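Local coordinates for protein lipid II:glycine glycyltransferase (Staphylococcus aureus, PDB 6SNR) that probably catalyses transfer of the first glycine of the pentaglycine bridge from glycyl-tRNA to the lysine side chain of lipid II, a step in building the staphylococcal cell wall, at residues 189-192 / 193-197; 206-209 / 210-214. One frame throughout, in Å; residues are numbered along the deposited sequence.

Contact 1 (189-192 / 193-197); sequences LKTF and AELMK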
ATOM      1  N   LEU A 189      -0.846 -16.063   4.883  1.00 25.11           N
ATOM      2  CA  LEU A 189      -2.012 -15.624   4.135  1.00 25.23           C
ATOM      3  C   LEU A 189      -3.320 -16.252   4.620  1.00 26.42           C
ATOM      4  O   LEU A 189      -4.382 -15.735   4.321  1.00 26.58           O
ATOM      5  CB  LEU A 189      -1.853 -15.853   2.605  1.00 25.70           C
ATOM      6  CG  LEU A 189      -0.763 -14.967   1.976  1.00 28.07           C
ATOM      7  CD1 LEU A 189      -0.357 -15.485   0.587  1.00 27.10           C
ATOM      8  CD2 LEU A 189      -1.125 -13.484   1.918  1.00 28.60           C
ATOM      9  N   LYS A 190      -3.245 -17.381   5.341  1.00 30.07           N
ATOM     10  CA  LYS A 190      -4.458 -18.014   5.861  1.00 31.73           C
ATOM     11  C   LYS A 190      -5.040 -17.181   6.985  1.00 26.25           C
ATOM     12  O   LYS A 190      -6.224 -16.890   6.956  1.00 29.63           O
ATOM     13  CB  LYS A 190      -4.224 -19.449   6.327  1.00 36.88           C
ATOM     14  CG  LYS A 190      -4.152 -20.464   5.190  1.00 42.64           C
ATOM     15  CD  LYS A 190      -3.964 -21.893   5.694  1.00 46.26           C
ATOM     16  CE  LYS A 190      -5.063 -22.306   6.670  1.00 49.79           C
ATOM     17  NZ  LYS A 190      -5.093 -23.778   6.936  1.00 53.17           N
ATOM     18  N   THR A 191      -4.170 -16.695   7.865  1.00 28.66           N
ATOM     19  CA  THR A 191      -4.536 -15.686   8.872  1.00 27.70           C
ATOM     20  C   THR A 191      -5.072 -14.415   8.201  1.00 26.81           C
ATOM     21  O   THR A 191      -6.134 -13.876   8.554  1.00 26.20           O
ATOM     22  CB  THR A 191      -3.329 -15.390   9.796  1.00 26.60           C
ATOM     23  OG1 THR A 191      -2.970 -16.592  10.519  1.00 29.29           O
ATOM     24  CG2 THR A 191      -3.677 -14.264  10.814  1.00 26.85           C
ATOM     25  N   PHE A 192      -4.355 -13.917   7.199  1.00 23.99           N
ATOM     26  CA  PHE A 192      -4.833 -12.725   6.506  1.00 23.76           C
ATOM     27  C   PHE A 192      -6.225 -12.850   5.896  1.00 26.22           C
ATOM     28  O   PHE A 192      -7.066 -11.962   5.973  1.00 23.88           O
ATOM     29  CB  PHE A 192      -3.823 -12.365   5.406  1.00 23.98           C
ATOM     30  CG  PHE A 192      -4.148 -11.086   4.714  1.00 23.35           C
ATOM     31  CD1 PHE A 192      -4.032  -9.887   5.388  1.00 23.93           C
ATOM     32  CD2 PHE A 192      -4.603 -11.085   3.401  1.00 25.16           C
ATOM     33  CE1 PHE A 192      -4.319  -8.701   4.773  1.00 22.20           C
ATOM     34  CE2 PHE A 192      -4.930  -9.887   2.786  1.00 24.59           C
ATOM     35  CZ  PHE A 192      -4.784  -8.694   3.456  1.00 23.98           C
ATOM     36  N   ALA A 193      -6.479 -13.974   5.228  1.00 26.75           N
ATOM     37  CA  ALA A 193      -7.783 -14.145   4.587  1.00 28.03           C
ATOM     38  C   ALA A 193      -8.913 -14.172   5.607  1.00 28.52           C
ATOM     39  O   ALA A 193     -10.022 -13.695   5.325  1.00 31.67           O
ATOM     40  CB  ALA A 193      -7.792 -15.428   3.757  1.00 29.91           C
ATOM     41  N   GLU A 194      -8.641 -14.748   6.779  1.00 30.15           N
ATOM     42  CA  GLU A 194      -9.606 -14.780   7.885  1.00 31.99           C
ATOM     43  C   GLU A 194      -9.924 -13.364   8.361  1.00 28.59           C
ATOM     44  O   GLU A 194     -11.082 -12.997   8.569  1.00 28.66           O
ATOM     45  CB  GLU A 194      -9.062 -15.619   9.053  1.00 35.89           C
ATOM     46  CG  GLU A 194      -8.957 -17.118   8.763  1.00 41.76           C
ATOM     47  CD  GLU A 194      -8.486 -17.935   9.962  1.00 48.31           C
ATOM     48  OE1 GLU A 194      -9.135 -17.840  11.028  1.00 58.12           O
ATOM     49  OE2 GLU A 194      -7.480 -18.683   9.841  1.00 53.25           O
ATOM     50  N   LEU A 195      -8.884 -12.553   8.537  1.00 27.65           N
ATOM     51  CA  LEU A 195      -9.079 -11.176   8.922  1.00 26.06           C
ATOM     52  C   LEU A 195      -9.865 -10.396   7.865  1.00 26.67           C
ATOM     53  O   LEU A 195     -10.697  -9.545   8.180  1.00 29.62           O
ATOM     54  CB  LEU A 195      -7.711 -10.509   9.182  1.00 24.04           C
ATOM     55  CG  LEU A 195      -6.917 -11.011  10.380  1.00 25.89           C
ATOM     56  CD1 LEU A 195      -5.512 -10.434  10.359  1.00 26.22           C
ATOM     57  CD2 LEU A 195      -7.626 -10.624  11.671  1.00 26.17           C
ATOM     58  N   MET A 196      -9.608 -10.696   6.596  1.00 28.12           N
ATOM     59  CA  MET A 196     -10.262  -9.999   5.518  1.00 28.68           C
ATOM     60  C   MET A 196     -11.742 -10.345   5.474  1.00 31.88           C
ATOM     61  O   MET A 196     -12.553  -9.488   5.146  1.00 31.81           O
ATOM     62  CB  MET A 196      -9.574 -10.330   4.191  1.00 29.30           C
ATOM     63  CG  MET A 196     -10.198  -9.633   2.989  1.00 30.76           C
ATOM     64  SD  MET A 196      -9.987  -7.844   3.082  1.00 34.12           S
ATOM     65  CE  MET A 196      -8.233  -7.663   2.804  1.00 29.58           C
ATOM     66  N   LYS A 197     -12.069 -11.599   5.801  1.00 33.89           N
ATOM     67  CA  LYS A 197     -13.463 -12.064   5.855  1.00 36.06           C
ATOM     68  C   LYS A 197     -14.217 -11.234   6.897  1.00 36.88           C
ATOM     69  O   LYS A 197     -15.311 -10.713   6.613  1.00 34.42           O
ATOM     70  CB  LYS A 197     -13.498 -13.565   6.191  1.00 39.77           C
ATOM     71  CG  LYS A 197     -14.873 -14.213   6.217  1.00 42.52           C
ATOM     72  CD  LYS A 197     -14.745 -15.721   6.418  1.00 45.77           C
ATOM     73  CE  LYS A 197     -16.079 -16.373   6.754  1.00 48.72           C
ATOM     74  NZ  LYS A 197     -15.911 -17.805   7.138  1.00 50.63           N
TER

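Contact 2 (206-209 / 210-214); sequences LTRD and ISYFE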
ATOM      1  N   LEU A 206     -17.625  -7.251  -0.357  1.00 54.55           N
ATOM      2  CA  LEU A 206     -17.435  -8.639  -0.762  1.00 55.61           C
ATOM      3  C   LEU A 206     -15.938  -8.968  -0.698  1.00 53.35           C
ATOM      4  O   LEU A 206     -15.113  -8.216  -1.213  1.00 53.47           O
ATOM      5  CB  LEU A 206     -17.963  -8.848  -2.183  1.00 55.09           C
ATOM      6  N   THR A 207     -15.592 -10.079  -0.060  1.00 55.02           N
ATOM      7  CA  THR A 207     -14.191 -10.417   0.189  1.00 55.95           C
ATOM      8  C   THR A 207     -13.698 -11.521  -0.718  1.00 58.64           C
ATOM      9  O   THR A 207     -14.414 -12.481  -1.008  1.00 57.47           O
ATOM     10  CB  THR A 207     -13.948 -10.868   1.641  1.00 59.22           C
ATOM     11  OG1 THR A 207     -14.803 -11.972   1.962  1.00 62.36           O
ATOM     12  CG2 THR A 207     -14.206  -9.722   2.599  1.00 59.33           C
ATOM     13  N   ARG A 208     -12.451 -11.381  -1.147  1.00 57.90           N
ATOM     14  CA  ARG A 208     -11.820 -12.377  -1.982  1.00 57.45           C
ATOM     15  C   ARG A 208     -11.179 -13.416  -1.087  1.00 56.85           C
ATOM     16  O   ARG A 208     -10.831 -13.114   0.053  1.00 59.10           O
ATOM     17  CB  ARG A 208     -10.801 -11.710  -2.907  1.00 58.46           C
ATOM     18  CG  ARG A 208     -11.404 -10.657  -3.836  1.00 58.24           C
ATOM     19  CD  ARG A 208     -12.675 -11.150  -4.528  1.00 59.42           C
ATOM     20  NE  ARG A 208     -12.542 -12.517  -5.059  1.00 60.76           N
ATOM     21  CZ  ARG A 208     -12.111 -12.826  -6.281  1.00 55.85           C
ATOM     22  NH1 ARG A 208     -11.773 -11.881  -7.147  1.00 52.58           N
ATOM     23  NH2 ARG A 208     -12.029 -14.101  -6.644  1.00 59.28           N
ATOM     24  N   ASP A 209     -11.033 -14.638  -1.607  1.00 54.12           N
ATOM     25  CA  ASP A 209     -10.557 -15.777  -0.817  1.00 50.17           C
ATOM     26  C   ASP A 209      -9.033 -15.901  -0.885  1.00 41.52           C
ATOM     27  O   ASP A 209      -8.376 -15.153  -1.609  1.00 39.52           O
ATOM     28  CB  ASP A 209     -11.208 -17.078  -1.303  1.00 52.34           C
ATOM     29  CG  ASP A 209     -10.685 -17.516  -2.656  1.00 54.66           C
ATOM     30  OD1 ASP A 209     -10.682 -16.678  -3.578  1.00 61.28           O
ATOM     31  OD2 ASP A 209     -10.257 -18.681  -2.792  1.00 58.85           O
ATOM     32  N   ILE A 210      -8.487 -16.856  -0.135  1.00 38.96           N
ATOM     33  CA  ILE A 210      -7.036 -17.012  -0.005  1.00 35.19           C
ATOM     34  C   ILE A 210      -6.299 -17.158  -1.346  1.00 32.50           C
ATOM     35  O   ILE A 210      -5.183 -16.633  -1.495  1.00 31.23           O
ATOM     36  CB  ILE A 210      -6.634 -18.163   0.944  1.00 36.27           C
ATOM     37  CG1 ILE A 210      -5.130 -18.163   1.183  1.00 36.71           C
ATOM     38  CG2 ILE A 210      -7.080 -19.522   0.413  1.00 39.39           C
ATOM     39  CD1 ILE A 210      -4.702 -19.091   2.291  1.00 38.04           C
ATOM     40  N   SER A 211      -6.900 -17.887  -2.290  1.00 33.62           N
ATOM     41  CA  SER A 211      -6.285 -18.112  -3.600  1.00 33.58           C
ATOM     42  C   SER A 211      -6.013 -16.812  -4.355  1.00 28.59           C
ATOM     43  O   SER A 211      -5.026 -16.706  -5.100  1.00 27.70           O
ATOM     44  CB  SER A 211      -7.188 -19.014  -4.464  1.00 33.81           C
ATOM     45  OG  SER A 211      -7.212 -20.289  -3.880  1.00 38.05           O
ATOM     46  N   TYR A 212      -6.906 -15.846  -4.163  1.00 31.50           N
ATOM     47  CA  TYR A 212      -6.796 -14.531  -4.776  1.00 31.67           C
ATOM     48  C   TYR A 212      -5.549 -13.787  -4.257  1.00 29.96           C
ATOM     49  O   TYR A 212      -4.787 -13.188  -5.021  1.00 28.31           O
ATOM     50  CB  TYR A 212      -8.069 -13.706  -4.540  1.00 32.45           C
ATOM     51  CG  TYR A 212      -7.936 -12.273  -5.024  1.00 34.75           C
ATOM     52  CD1 TYR A 212      -7.428 -11.269  -4.182  1.00 35.95           C
ATOM     53  CD2 TYR A 212      -8.296 -11.917  -6.311  1.00 37.04           C
ATOM     54  CE1 TYR A 212      -7.285  -9.968  -4.629  1.00 37.33           C
ATOM     55  CE2 TYR A 212      -8.153 -10.625  -6.764  1.00 37.34           C
ATOM     56  CZ  TYR A 212      -7.653  -9.651  -5.919  1.00 39.29           C
ATOM     57  OH  TYR A 212      -7.538  -8.363  -6.380  1.00 43.51           O
ATOM     58  N   PHE A 213      -5.315 -13.864  -2.953  1.00 28.00           N
ATOM     59  CA  PHE A 213      -4.135 -13.245  -2.374  1.00 25.78           C
ATOM     60  C   PHE A 213      -2.848 -14.028  -2.671  1.00 23.44           C
ATOM     61  O   PHE A 213      -1.777 -13.456  -2.868  1.00 25.29           O
ATOM     62  CB  PHE A 213      -4.376 -12.985  -0.868  1.00 24.99           C
ATOM     63  CG  PHE A 213      -5.531 -12.075  -0.615  1.00 26.39           C
ATOM     64  CD1 PHE A 213      -5.474 -10.749  -1.013  1.00 27.31           C
ATOM     65  CD2 PHE A 213      -6.680 -12.526   0.004  1.00 29.99           C
ATOM     66  CE1 PHE A 213      -6.548  -9.908  -0.827  1.00 27.76           C
ATOM     67  CE2 PHE A 213      -7.753 -11.681   0.205  1.00 29.90           C
ATOM     68  CZ  PHE A 213      -7.690 -10.369  -0.206  1.00 30.28           C
ATOM     69  N   GLU A 214      -2.935 -15.356  -2.702  1.00 22.85           N
ATOM     70  CA  GLU A 214      -1.807 -16.170  -3.043  1.00 24.51           C
ATOM     71  C   GLU A 214      -1.299 -15.856  -4.477  1.00 22.17           C
ATOM     72  O   GLU A 214      -0.119 -15.823  -4.691  1.00 21.77           O
ATOM     73  CB  GLU A 214      -2.179 -17.655  -2.888  1.00 27.80           C
ATOM     74  CG  GLU A 214      -2.088 -18.120  -1.435  1.00 29.20           C
ATOM     75  CD  GLU A 214      -2.632 -19.521  -1.218  1.00 34.67           C
ATOM     76  OE1 GLU A 214      -3.435 -20.005  -2.050  1.00 32.72           O
ATOM     77  OE2 GLU A 214      -2.285 -20.108  -0.176  1.00 33.68           O
TER

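Contact 1 (189-192 / 193-197)
Phe192 lies alongside Met196 one turn further on, and its ring atom CZ meets the methionine methyl CE at 3.7 Å. This is an i/i+4 pair on the alpha helix 189-202 of this FemABX-family protein. Both side chains leave the backbone with CG anti to N (chi1 -175° for Phe192, -180° for Met196), which sends them the same way. Two bends in the methionine, at chi2 and chi3, then bring its methyl back to the far end of the phenyl ring. Beneath them the backbone bond from Met196 N to Phe192 O measures 2.9 Å, and Ala193 N is likewise bonded to Leu189 O at 2.9 Å. The same apolar face rests on two neighbouring strands: Phe192 touches Leu308 of strand 302-312 and Tyr320 of strand 315-323, and Met196 packs on Tyr320 and Ala322 of the latter. On another flank the methyl CG2 of Thr191 faces Leu195 CD1 at a looser 4.3 Å. On the exposed side the charges of Lys190 and Glu194 do not meet, Glu194 OE2 being 6.3 Å from Lys190 NZ. The extended glutamate chain instead runs past the preceding turn's backbone, with Glu194 CG, beside its own N (chi1 -69°), 3.3 Å from Lys190 O.

Contact 2 (206-209 / 210-214)
The backbone runs extended through 206-209 and turns at Ile210 into the first turn of helix 210-220, with Asp209 as the N-cap. Its carbonyl oxygen takes a weak bond from Tyr212 N, 3.0 Å from Asp209 O. The carboxylate adds a weak capping bond, Asp209 OD2 standing 3.5 Å from Ser211 N. A chi1 of 71° sets Asp209 CG between its own N and carbonyl carbon, swinging the carboxylate round toward the amide of Ser211. Both weak bonds at the helix start thus go to Asp209. Arg208, just before the cap, lies across the ring of Tyr212 in a CH-pi contact: its CG sits 4.0 Å from the Tyr212 ring centroid, 10° off the ring normal. Folded at chi2 and chi3, the arginine chain brings NH1 to 3.6 Å from Tyr212 CD2, so that this carbon lies over a guanidinium face, with the two planes 39° apart. Phe213 turns its ring to the loop backbone, CE2 coming to 3.4 Å from Arg208 O. At the outer end of Tyr212, its hydroxyl and that of Tyr320 on strand 315-323 are hydrogen-bonded. Phe213 meets Phe192 of helix 189-202 and Tyr320 edge-to-face, while Ile210 packs on Lys190 and Ala193 of helix 189-202.

Contact 1 closes before contact 2 opens: the first lies within helix 189-202, the second where the following loop enters helix 210-220. Their centres are about 9 Å apart, and the two touch directly. Leu189 CD1 lies 3.7 Å from Glu214 CG, and Thr207 comes back against the end of contact 1 at Met196. The two successive helices and the loop between them therefore pack together, and both contacts meet Tyr320 on strand 315-323, part of a seven-stranded mixed sheet. After helix 210-220 the chain enters this same sheet through strand 226-233, just before the long helical pair 235-262 and 267-297. Both contacts thus belong to the sheet-bearing domain, close in sequence to the root of the helical arm.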